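Local atomic coordinates of 2''-aminoglycoside nucleotidyltransferase (Klebsiella pneumoniae, PDB entry 4WQK), a protein that confers bacterial resistance to kanamycin, gentamicin, tobramycin and related aminoglycosides by adenylating their 2''-hydroxyl group, with two magnesium ions as cofactor. Residues Glu127-Ile130 with Trp131-Tyr135; Glu163-Glu166 with Val167-Ala171; Phe134-Ala137 with Asp138-Pro142; Val143-Thr147 with Lys148-Ser152; Leu48-Gly52 with Glu53-Glu57. All coordinates share one frame; numbering follows the deposited sequence.

Interaction 1 (Glu127-Ile130 with Trp131-Tyr135); sequences EAII and WDYFY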
# COMPACT_ATOMS: atom_id res chain seq x y z
N GLU A 127 6.24 -8.79 1.33
CA GLU A 127 5.56 -9.61 2.35
C GLU A 127 4.29 -8.92 2.84
O GLU A 127 3.27 -9.60 3.05
CB GLU A 127 6.54 -9.88 3.50
CG GLU A 127 7.67 -10.79 3.13
CD GLU A 127 8.89 -10.06 2.46
OE1 GLU A 127 8.87 -8.86 2.03
OE2 GLU A 127 9.93 -10.74 2.35
N ALA A 128 4.34 -7.60 3.04
CA ALA A 128 3.15 -6.86 3.45
C ALA A 128 2.06 -6.86 2.39
O ALA A 128 0.87 -6.98 2.71
CB ALA A 128 3.52 -5.40 3.83
N ILE A 129 2.48 -6.71 1.14
CA ILE A 129 1.54 -6.73 0.01
C ILE A 129 0.81 -8.07 -0.03
O ILE A 129 -0.44 -8.15 -0.12
CB ILE A 129 2.30 -6.45 -1.30
CG1 ILE A 129 2.81 -5.02 -1.30
CG2 ILE A 129 1.43 -6.74 -2.53
CD1 ILE A 129 3.82 -4.74 -2.44
N ILE A 130 1.57 -9.15 0.08
CA ILE A 130 1.00 -10.49 -0.02
C ILE A 130 0.15 -10.82 1.23
O ILE A 130 -0.92 -11.41 1.11
CB ILE A 130 2.14 -11.50 -0.22
CG1 ILE A 130 2.72 -11.28 -1.61
CG2 ILE A 130 1.64 -12.95 -0.06
CD1 ILE A 130 4.00 -11.98 -1.84
N TRP A 131 0.61 -10.40 2.42
CA TRP A 131 -0.15 -10.59 3.64
C TRP A 131 -1.59 -10.05 3.52
O TRP A 131 -2.53 -10.68 3.99
CB TRP A 131 0.58 -9.88 4.78
CG TRP A 131 0.15 -10.18 6.18
CD1 TRP A 131 -0.61 -9.38 7.00
CD2 TRP A 131 0.55 -11.31 6.97
NE1 TRP A 131 -0.72 -9.95 8.25
CE2 TRP A 131 -0.04 -11.16 8.25
CE3 TRP A 131 1.31 -12.47 6.72
CZ2 TRP A 131 0.15 -12.08 9.27
CZ3 TRP A 131 1.49 -13.38 7.71
CH2 TRP A 131 0.92 -13.19 9.00
N ASP A 132 -1.75 -8.88 2.90
CA ASP A 132 -3.10 -8.32 2.75
C ASP A 132 -3.99 -9.18 1.88
O ASP A 132 -5.21 -9.22 2.08
CB ASP A 132 -3.05 -6.91 2.17
CG ASP A 132 -3.29 -5.86 3.23
OD1 ASP A 132 -3.62 -6.24 4.38
OD2 ASP A 132 -3.11 -4.67 2.94
N TYR A 133 -3.43 -9.85 0.88
CA TYR A 133 -4.23 -10.78 0.11
C TYR A 133 -4.73 -11.96 0.96
O TYR A 133 -5.77 -12.53 0.69
CB TYR A 133 -3.48 -11.36 -1.10
CG TYR A 133 -3.35 -10.39 -2.24
CD1 TYR A 133 -4.38 -10.20 -3.15
CD2 TYR A 133 -2.18 -9.67 -2.41
CE1 TYR A 133 -4.23 -9.28 -4.21
CE2 TYR A 133 -2.02 -8.77 -3.46
CZ TYR A 133 -3.04 -8.58 -4.34
OH TYR A 133 -2.83 -7.67 -5.35
N PHE A 134 -3.98 -12.32 2.00
CA PHE A 134 -4.44 -13.39 2.86
C PHE A 134 -5.71 -12.99 3.62
O PHE A 134 -6.63 -13.80 3.77
CB PHE A 134 -3.34 -13.83 3.85
CG PHE A 134 -2.09 -14.36 3.17
CD1 PHE A 134 -2.12 -14.90 1.88
CD2 PHE A 134 -0.88 -14.33 3.86
CE1 PHE A 134 -0.95 -15.40 1.28
CE2 PHE A 134 0.30 -14.83 3.26
CZ PHE A 134 0.24 -15.37 1.99
N TYR A 135 -5.77 -11.74 4.08
CA TYR A 135 -7.03 -11.27 4.68
C TYR A 135 -8.17 -11.31 3.68
O TYR A 135 -9.30 -11.71 4.02
CB TYR A 135 -6.91 -9.86 5.22
CG TYR A 135 -5.98 -9.66 6.38
CD1 TYR A 135 -6.25 -10.25 7.62
CD2 TYR A 135 -4.86 -8.88 6.25
CE1 TYR A 135 -5.38 -10.02 8.71
CE2 TYR A 135 -4.01 -8.64 7.30
CZ TYR A 135 -4.25 -9.24 8.52
OH TYR A 135 -3.38 -9.00 9.59

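Interaction 2 (Glu163-Glu166 with Val167-Ala171); sequences EKVE and VLRAA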
# COMPACT_ATOMS: atom_id res chain seq x y z
N GLU A 163 8.69 -20.21 -2.49
CA GLU A 163 9.17 -20.66 -1.18
C GLU A 163 8.73 -19.72 -0.06
O GLU A 163 8.12 -20.14 0.94
CB GLU A 163 10.70 -20.80 -1.18
CG GLU A 163 11.32 -21.08 0.18
CD GLU A 163 10.99 -22.47 0.72
OE1 GLU A 163 10.60 -23.34 -0.10
OE2 GLU A 163 11.12 -22.69 1.95
N LYS A 164 9.02 -18.44 -0.24
CA LYS A 164 8.69 -17.44 0.77
C LYS A 164 7.19 -17.26 0.89
O LYS A 164 6.66 -17.09 1.99
CB LYS A 164 9.36 -16.09 0.43
CG LYS A 164 10.88 -16.08 0.69
CD LYS A 164 11.48 -14.73 0.30
CE LYS A 164 12.99 -14.75 0.29
NZ LYS A 164 13.50 -13.37 0.01
N VAL A 165 6.47 -17.27 -0.22
CA VAL A 165 5.02 -17.16 -0.11
C VAL A 165 4.39 -18.33 0.71
O VAL A 165 3.50 -18.09 1.55
CB VAL A 165 4.38 -17.10 -1.51
CG1 VAL A 165 2.84 -17.14 -1.37
CG2 VAL A 165 4.80 -15.81 -2.19
N GLU A 166 4.82 -19.57 0.48
CA GLU A 166 4.29 -20.70 1.21
C GLU A 166 4.54 -20.54 2.71
O GLU A 166 3.67 -20.82 3.51
CB GLU A 166 4.89 -22.02 0.69
CG GLU A 166 4.12 -23.31 1.05
CD GLU A 166 4.93 -24.56 0.70
OE1 GLU A 166 5.87 -24.44 -0.11
OE2 GLU A 166 4.62 -25.66 1.22
N VAL A 167 5.74 -20.11 3.06
CA VAL A 167 6.05 -19.94 4.46
C VAL A 167 5.20 -18.80 5.08
O VAL A 167 4.68 -18.93 6.20
CB VAL A 167 7.57 -19.68 4.65
CG1 VAL A 167 7.86 -19.41 6.08
CG2 VAL A 167 8.38 -20.92 4.18
N LEU A 168 5.03 -17.69 4.37
CA LEU A 168 4.20 -16.59 4.85
C LEU A 168 2.75 -17.00 5.03
O LEU A 168 2.12 -16.65 6.02
CB LEU A 168 4.27 -15.41 3.87
CG LEU A 168 3.89 -14.06 4.47
CD1 LEU A 168 4.91 -13.61 5.50
CD2 LEU A 168 3.80 -13.04 3.31
N ARG A 169 2.20 -17.74 4.06
CA ARG A 169 0.81 -18.21 4.14
C ARG A 169 0.64 -19.10 5.40
O ARG A 169 -0.37 -19.04 6.09
CB ARG A 169 0.40 -18.99 2.89
CG ARG A 169 -1.10 -19.14 2.75
CD ARG A 169 -1.45 -19.98 1.49
NE ARG A 169 -0.53 -19.69 0.39
CZ ARG A 169 0.15 -20.62 -0.30
NH1 ARG A 169 -0.00 -21.92 -0.03
NH2 ARG A 169 0.98 -20.24 -1.28
N ALA A 170 1.63 -19.96 5.66
CA ALA A 170 1.57 -20.84 6.81
C ALA A 170 1.61 -20.04 8.12
O ALA A 170 0.93 -20.35 9.08
CB ALA A 170 2.71 -21.88 6.73
N ALA A 171 2.42 -18.98 8.12
CA ALA A 171 2.50 -18.13 9.30
C ALA A 171 1.18 -17.40 9.53
O ALA A 171 0.76 -17.27 10.69
CB ALA A 171 3.67 -17.10 9.16

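Interaction 3 (Phe134-Ala137 with Asp138-Pro142); sequences FYYA and DEVPP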
# COMPACT_ATOMS: atom_id res chain seq x y z
N PHE A 134 -3.98 -12.32 2.00
CA PHE A 134 -4.44 -13.39 2.86
C PHE A 134 -5.71 -12.99 3.62
O PHE A 134 -6.63 -13.80 3.77
CB PHE A 134 -3.34 -13.83 3.85
CG PHE A 134 -2.09 -14.36 3.17
CD1 PHE A 134 -2.12 -14.90 1.88
CD2 PHE A 134 -0.88 -14.33 3.86
CE1 PHE A 134 -0.95 -15.40 1.28
CE2 PHE A 134 0.30 -14.83 3.26
CZ PHE A 134 0.24 -15.37 1.99
N TYR A 135 -5.77 -11.74 4.08
CA TYR A 135 -7.03 -11.27 4.68
C TYR A 135 -8.17 -11.31 3.68
O TYR A 135 -9.30 -11.71 4.02
CB TYR A 135 -6.91 -9.86 5.22
CG TYR A 135 -5.98 -9.66 6.38
CD1 TYR A 135 -6.25 -10.25 7.62
CD2 TYR A 135 -4.86 -8.88 6.25
CE1 TYR A 135 -5.38 -10.02 8.71
CE2 TYR A 135 -4.01 -8.64 7.30
CZ TYR A 135 -4.25 -9.24 8.52
OH TYR A 135 -3.38 -9.00 9.59
N TYR A 136 -7.88 -10.88 2.45
CA TYR A 136 -8.88 -10.88 1.39
C TYR A 136 -9.40 -12.30 1.13
O TYR A 136 -10.61 -12.50 0.92
CB TYR A 136 -8.26 -10.22 0.14
CG TYR A 136 -9.22 -10.05 -1.02
CD1 TYR A 136 -10.51 -9.60 -0.81
CD2 TYR A 136 -8.83 -10.35 -2.31
CE1 TYR A 136 -11.39 -9.44 -1.87
CE2 TYR A 136 -9.71 -10.20 -3.38
CZ TYR A 136 -10.99 -9.75 -3.16
OH TYR A 136 -11.88 -9.60 -4.21
N ALA A 137 -8.52 -13.31 1.18
CA ALA A 137 -8.95 -14.69 0.95
C ALA A 137 -9.91 -15.19 2.03
O ALA A 137 -10.77 -16.04 1.78
CB ALA A 137 -7.76 -15.62 0.84
N ASP A 138 -9.79 -14.68 3.26
CA ASP A 138 -10.76 -15.07 4.30
C ASP A 138 -12.12 -14.40 4.10
O ASP A 138 -13.17 -14.91 4.52
CB ASP A 138 -10.23 -14.76 5.69
CG ASP A 138 -9.16 -15.73 6.13
OD1 ASP A 138 -8.99 -16.76 5.45
OD2 ASP A 138 -8.52 -15.49 7.17
N GLU A 139 -12.09 -13.24 3.47
CA GLU A 139 -13.28 -12.45 3.19
C GLU A 139 -14.04 -13.00 1.96
O GLU A 139 -15.22 -13.36 2.05
CB GLU A 139 -12.87 -10.99 3.00
CG GLU A 139 -13.94 -10.05 2.47
CD GLU A 139 -13.36 -8.68 2.10
OE1 GLU A 139 -12.23 -8.37 2.54
OE2 GLU A 139 -14.03 -7.93 1.36
N VAL A 140 -13.34 -13.07 0.84
CA VAL A 140 -13.91 -13.58 -0.40
C VAL A 140 -13.12 -14.80 -0.83
O VAL A 140 -11.91 -14.73 -1.00
CB VAL A 140 -13.88 -12.50 -1.49
CG1 VAL A 140 -14.38 -13.04 -2.83
CG2 VAL A 140 -14.70 -11.30 -1.03
N PRO A 141 -13.80 -15.94 -0.98
CA PRO A 141 -13.11 -17.15 -1.46
C PRO A 141 -12.30 -16.88 -2.72
O PRO A 141 -12.83 -16.26 -3.65
CB PRO A 141 -14.26 -18.12 -1.77
CG PRO A 141 -15.44 -17.61 -0.95
CD PRO A 141 -15.26 -16.12 -0.92
N PRO A 142 -11.03 -17.28 -2.75
CA PRO A 142 -10.18 -16.96 -3.91
C PRO A 142 -10.76 -17.43 -5.26
O PRO A 142 -10.56 -16.79 -6.29
CB PRO A 142 -8.86 -17.67 -3.56
CG PRO A 142 -8.81 -17.57 -2.08
CD PRO A 142 -10.23 -17.72 -1.59
O HOH W 1 -6.75 -16.66 4.49

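Interaction 4 (Val143-Thr147 with Lys148-Ser152); sequences VDWPT and KHIES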
# COMPACT_ATOMS: atom_id res chain seq x y z
N VAL A 143 -11.53 -18.51 -5.26
CA VAL A 143 -12.11 -18.95 -6.52
C VAL A 143 -13.08 -17.91 -7.10
O VAL A 143 -13.38 -17.91 -8.32
CB VAL A 143 -12.83 -20.32 -6.35
CG1 VAL A 143 -14.16 -20.14 -5.62
CG2 VAL A 143 -13.00 -21.00 -7.70
N ASP A 144 -13.58 -17.04 -6.23
CA ASP A 144 -14.53 -16.00 -6.60
C ASP A 144 -13.90 -14.61 -6.77
O ASP A 144 -14.61 -13.64 -7.03
CB ASP A 144 -15.65 -15.92 -5.56
CG ASP A 144 -16.51 -17.15 -5.53
OD1 ASP A 144 -16.70 -17.77 -6.61
OD2 ASP A 144 -17.02 -17.50 -4.43
N TRP A 145 -12.58 -14.51 -6.59
CA TRP A 145 -11.90 -13.22 -6.78
C TRP A 145 -12.01 -12.69 -8.20
O TRP A 145 -11.87 -13.46 -9.15
CB TRP A 145 -10.41 -13.33 -6.47
CG TRP A 145 -10.02 -13.44 -5.04
CD1 TRP A 145 -10.85 -13.56 -3.98
CD2 TRP A 145 -8.68 -13.46 -4.54
NE1 TRP A 145 -10.10 -13.66 -2.81
CE2 TRP A 145 -8.77 -13.60 -3.15
CE3 TRP A 145 -7.42 -13.39 -5.15
CZ2 TRP A 145 -7.63 -13.64 -2.33
CZ3 TRP A 145 -6.28 -13.44 -4.33
CH2 TRP A 145 -6.41 -13.57 -2.95
N PRO A 146 -12.22 -11.38 -8.36
CA PRO A 146 -12.02 -10.75 -9.68
C PRO A 146 -10.63 -11.10 -10.21
O PRO A 146 -9.63 -11.12 -9.48
CB PRO A 146 -12.15 -9.26 -9.38
CG PRO A 146 -13.04 -9.22 -8.15
CD PRO A 146 -12.61 -10.39 -7.34
N THR A 147 -10.60 -11.42 -11.49
CA THR A 147 -9.36 -11.82 -12.14
C THR A 147 -8.24 -10.81 -11.96
O THR A 147 -7.10 -11.23 -11.80
CB THR A 147 -9.63 -12.07 -13.63
OG1 THR A 147 -10.58 -13.13 -13.76
CG2 THR A 147 -8.35 -12.42 -14.41
N LYS A 148 -8.53 -9.51 -11.89
CA LYS A 148 -7.44 -8.55 -11.69
C LYS A 148 -6.71 -8.80 -10.36
O LYS A 148 -5.50 -8.57 -10.26
CB LYS A 148 -7.92 -7.09 -11.76
CG LYS A 148 -8.84 -6.64 -10.62
CD LYS A 148 -9.54 -5.32 -10.96
CE LYS A 148 -10.77 -5.11 -10.08
NZ LYS A 148 -11.44 -3.79 -10.37
N HIS A 149 -7.41 -9.32 -9.36
CA HIS A 149 -6.77 -9.56 -8.06
C HIS A 149 -6.00 -10.83 -8.07
O HIS A 149 -4.92 -10.93 -7.47
CB HIS A 149 -7.80 -9.58 -6.96
CG HIS A 149 -8.45 -8.26 -6.74
ND1 HIS A 149 -7.75 -7.07 -6.81
CD2 HIS A 149 -9.73 -7.93 -6.48
CE1 HIS A 149 -8.57 -6.07 -6.58
NE2 HIS A 149 -9.78 -6.56 -6.39
N ILE A 150 -6.54 -11.80 -8.79
CA ILE A 150 -5.86 -13.06 -8.97
C ILE A 150 -4.54 -12.77 -9.69
O ILE A 150 -3.48 -13.25 -9.27
CB ILE A 150 -6.74 -14.02 -9.75
CG1 ILE A 150 -8.00 -14.35 -8.93
CG2 ILE A 150 -6.02 -15.33 -10.00
CD1 ILE A 150 -7.71 -15.22 -7.76
N GLU A 151 -4.58 -11.95 -10.72
CA GLU A 151 -3.36 -11.67 -11.48
C GLU A 151 -2.34 -10.88 -10.68
O GLU A 151 -1.14 -11.16 -10.77
CB GLU A 151 -3.70 -10.93 -12.78
CG GLU A 151 -4.49 -11.79 -13.74
CD GLU A 151 -4.86 -11.09 -15.04
OE1 GLU A 151 -4.81 -9.83 -15.08
OE2 GLU A 151 -5.21 -11.79 -16.01
N SER A 152 -2.79 -9.89 -9.91
CA SER A 152 -1.85 -9.07 -9.14
C SER A 152 -1.22 -9.93 -8.04
O SER A 152 -0.01 -9.83 -7.78
CB SER A 152 -2.54 -7.83 -8.55
OG SER A 152 -2.64 -6.76 -9.49

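Interaction 5 (Leu48-Gly52 with Glu53-Glu57); sequences LTFPG and ERRGE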
# COMPACT_ATOMS: atom_id res chain seq x y z
N LEU A 48 -2.13 4.17 0.18
CA LEU A 48 -1.00 4.78 0.87
C LEU A 48 -0.95 4.30 2.29
O LEU A 48 -1.98 4.15 2.95
CB LEU A 48 -1.12 6.32 0.93
CG LEU A 48 -1.18 7.04 -0.42
CD1 LEU A 48 -1.54 8.51 -0.24
CD2 LEU A 48 0.19 6.91 -1.14
N THR A 49 0.28 4.11 2.77
CA THR A 49 0.52 3.82 4.17
C THR A 49 1.24 5.04 4.77
O THR A 49 2.22 5.52 4.21
CB THR A 49 1.36 2.55 4.33
OG1 THR A 49 0.66 1.44 3.76
CG2 THR A 49 1.59 2.27 5.81
N PHE A 50 0.75 5.54 5.90
CA PHE A 50 1.26 6.81 6.45
C PHE A 50 1.57 6.66 7.95
O PHE A 50 0.95 5.86 8.63
CB PHE A 50 0.23 7.95 6.26
CG PHE A 50 -1.07 7.72 7.01
CD1 PHE A 50 -2.15 6.99 6.44
CD2 PHE A 50 -1.25 8.22 8.30
CE1 PHE A 50 -3.34 6.75 7.12
CE2 PHE A 50 -2.44 7.98 8.98
CZ PHE A 50 -3.49 7.26 8.40
N PRO A 51 2.50 7.49 8.46
CA PRO A 51 2.75 7.47 9.91
C PRO A 51 1.51 7.87 10.70
O PRO A 51 0.99 8.99 10.56
CB PRO A 51 3.88 8.51 10.08
CG PRO A 51 4.57 8.49 8.76
CD PRO A 51 3.46 8.35 7.73
N GLY A 52 1.03 6.97 11.54
CA GLY A 52 -0.26 7.17 12.18
C GLY A 52 -0.34 8.44 13.00
O GLY A 52 -1.40 9.09 13.11
N GLU A 53 0.80 8.78 13.62
CA GLU A 53 0.83 9.90 14.55
C GLU A 53 0.99 11.24 13.79
O GLU A 53 0.92 12.32 14.40
CB GLU A 53 1.95 9.71 15.60
CG GLU A 53 3.37 10.09 15.15
CD GLU A 53 4.04 9.18 14.11
OE1 GLU A 53 3.49 8.14 13.70
OE2 GLU A 53 5.18 9.53 13.71
N ARG A 54 1.17 11.15 12.46
CA ARG A 54 1.25 12.33 11.61
C ARG A 54 0.09 12.41 10.61
O ARG A 54 0.21 13.07 9.55
CB ARG A 54 2.60 12.34 10.87
CG ARG A 54 3.73 12.35 11.88
CD ARG A 54 5.13 12.38 11.18
NE ARG A 54 5.33 13.62 10.43
CZ ARG A 54 6.42 13.87 9.67
NH1 ARG A 54 7.39 12.96 9.53
NH2 ARG A 54 6.54 15.04 9.06
N ARG A 55 -1.04 11.79 10.96
CA ARG A 55 -2.20 11.79 10.07
C ARG A 55 -2.61 13.21 9.63
O ARG A 55 -2.92 13.43 8.44
CB ARG A 55 -3.38 11.09 10.72
CG ARG A 55 -4.63 11.20 9.86
CD ARG A 55 -5.70 10.18 10.22
NE ARG A 55 -6.97 10.63 9.66
CZ ARG A 55 -8.09 9.92 9.66
NH1 ARG A 55 -8.11 8.68 10.15
NH2 ARG A 55 -9.19 10.45 9.15
N GLY A 56 -2.57 14.17 10.55
CA GLY A 56 -2.98 15.53 10.22
C GLY A 56 -2.18 16.12 9.06
O GLY A 56 -2.70 16.94 8.28
N GLU A 57 -0.91 15.71 8.93
CA GLU A 57 -0.07 16.24 7.86
C GLU A 57 -0.49 15.65 6.54
O GLU A 57 -0.48 16.36 5.52
CB GLU A 57 1.41 15.96 8.13
CG GLU A 57 1.91 16.66 9.42
CD GLU A 57 3.37 16.37 9.69
OE1 GLU A 57 4.17 16.66 8.77
OE2 GLU A 57 3.69 15.89 10.81

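Interaction 1 (Glu127-Ile130 with Trp131-Tyr135)
Phe134 lies alongside Ile130, one helical turn further on, and both side chains point the same way. The methyl CG2 of Ile130 touches the far end of the ring, 3.5 Å from Phe134 CZ. This branch is anti to the backbone N of Ile130, which turns it along the helix toward the ring. The carbonyl oxygen Ile130 O sits over the centre of one face of the Phe134 ring, 3.7 Å above its plane. The same oxygen takes a weak, bent bond from Phe134 N. A similar but looser pair lies beside it: Ile129 CG2 meets Tyr133 CE2 at 4.1 Å. Tyr133 CD2 also comes to 3.3 Å from Ile129 O. Sound alpha-helical bonds hold the first turn, Trp131 N to Glu127 O at 2.8 Å and Asp132 N to Ala128 O at 3.2 Å. These residues belong to helix 126-139 of the C-terminal domain, and its sides face different neighbours. Ile130 and Phe134 pack on helices 147-160 and 162-176, where Phe172 meets the rings of Trp131 and Phe134 edge-to-face. Ile129 and Tyr133 reach Ile32 of helix 28-36 in the N-terminal domain, and Tyr133 also meets the ring of Tyr153 in helix 147-160.

Interaction 2 (Glu163-Glu166 with Val167-Ala171)
Helix 162-176 is the last helix of the chain, and Glu163-Ala171 form just over two of its turns. Four backbone bonds link Glu163-Glu166 to Val167-Ala171. Arg169 N to Val165 O is 2.8 Å and nearly straight, with 164° at the hydrogen. Leu168 N to Lys164 O follows at 2.9 Å, and the bonds Val167 N to Glu163 O and Ala170 N to Glu166 O are slightly longer. Arg169 folds back along the helix. Its CG is anti to the backbone N, and a bend at chi3 (-36°) brings the guanidinium over the preceding turn. There NH2 lies 3.6 Å from Val165 CG1, and Glu166 CA sits over one face of the group, toward its rim. Helix 162-176 packs in the C-terminal domain against helices 126-139 and 147-160. Val165 is the buried residue here and touches Ile130, Tyr153 and Leu160, while Leu168 leans on Trp131 and Phe134. The outer side is more polar. Glu163, bent at chi2, brings OE2 to 4.0 Å from Val167 CG2, and that methyl also lies 3.3 Å from Glu163 O. Glu166 OE2 and Arg169 NH1 are 6.1 Å apart, too far for a salt bridge, though their opposite charges may still attract weakly.

Interaction 3 (Phe134-Ala137 with Asp138-Pro142)
Tyr136 O is held by two backbone donors. Val140 N reaches it at 2.8 Å, nearly straight at 171°, and Glu139 N adds a weak, bent bond at 3.0 Å. This is the C-terminal end of helix 126-139, and Val140 is the first residue to leave helical geometry. Tyr135 O also accepts twice, from Glu139 N and weakly from Asp138 N. Mixed bonds of this kind, to the third and fourth residue back, mark a tightening last turn. A water donates to Phe134 O. It also lies by Asp138 OD1, but too close to be trusted, so a bridge there is doubtful.

The Tyr136 ring reaches forward along the chain because its CG is anti to the backbone N (chi1 -176°). Glu139 OE1 lies at the ring edge, in its plane, 4.0 Å from Tyr136 CD1, and the carboxylate stands almost perpendicular to the ring. Val140 lies beside the ring, with its CG2 3.9 Å from Tyr136 CE1. Trp145 stacks on Tyr136 and donates from NE1 to Val140 O, so the next loop covers this helix end. The chain turns back at Pro141 and Pro142, where Pro142 CG rests 3.7 Å from the methyl Ala137 CB.

Interaction 4 (Val143-Thr147 with Lys148-Ser152)
Pro146 O accepts two backbone bonds where helix 147-160 begins, with Pro146 at the N-cap position. Ile150 N approaches in the carbonyl plane at 3.2 Å and 161°. His149 N is closer, at 2.9 Å, but comes from well above that plane. Thr147 O takes Glu151 N at 2.8 Å, and Lys148 O takes Ser152 N, so the helical pattern is set within one turn. The side-chain donors find partners further off. Lys148 NZ forms a salt bridge with Asp44 of the N-terminal domain, and the indole N-H of Trp145 is satisfied by the end of the preceding helix. Ile150 packs its CD1 methyl against the six-membered ring of Trp145, 3.2 Å from Trp145 CE3. The Glu151 side chain passes across Thr147 at an angle, with OE2 3.6 Å from Thr147 CG2. His149 turns its ring edge to the proline, with CD2 3.9 Å from Pro146 CD. Lys148 chi1 (67°) sets CG between its own backbone N and carbonyl carbon, and CG lies over the centre of one face of the His149 imidazole. The loop and first turn sit between the end of helix 126-139, where Trp145 lies on Ala137, and the N-terminal-domain loop whose Arg41 touches His149.

Interaction 5 (Leu48-Gly52 with Glu53-Glu57)
Phe50 packs on the aliphatic part of Arg55 across a tight strand-to-helix turn. The turn joins strand 46-51, in the central sheet of the nucleotidyltransferase fold, to helix 55-64. Arg55 CB lies 3.7 Å from Phe50 CE2, and Arg55 CD is near Phe50 CZ. The guanidinium and ring planes are 87° apart. Pro51 CB meets Arg54 CB at 4.1 Å.

Two backbone bonds close the turn. Arg54 N donates to Pro51 O at 2.9 Å, from above the carbonyl plane. Arg55 N makes a weak bond to Gly52 O.

The charged groups find several partners. The bend at chi2 of Glu53 (-70°) folds its carboxylate back over the proline, with OE1 3.7 Å from Pro51 CB, and its OE2 is bonded to Tyr98 OH. The extended Arg55 carries its guanidinium past the ring to salt bridges with Glu59 and Glu72. Arg54, at the N-cap position, donates to the carbonyls of Arg20 and Asn21. It also forms a side-on salt bridge with Glu57 within the first helical turn: NE meets Glu57 OE2 at 2.8 Å, from above the carboxylate plane, and NH2 meets Glu57 OE1 at 2.9 Å on the syn side.

How the interactions relate
Interactions 1 and 3 follow one another on helix 126-139 and share Phe134 and Tyr135. Interaction 1 is buried and mostly apolar. Interaction 3 is at the surface, where carbonyls, a water and prolines end the helix. Interaction 4 opens the next helix and packs back on both: Pro146 CD lies on Tyr136 OH, and His149 O lies against Tyr133 CE1. Interaction 2, also at the surface, meets interaction 1 where Phe134 CE2 packs on Arg169 CA. These four lie in the C-terminal domain. Interaction 5 alone is in the N-terminal domain. It is partly buried, relies more on salt bridges, and touches none of the others.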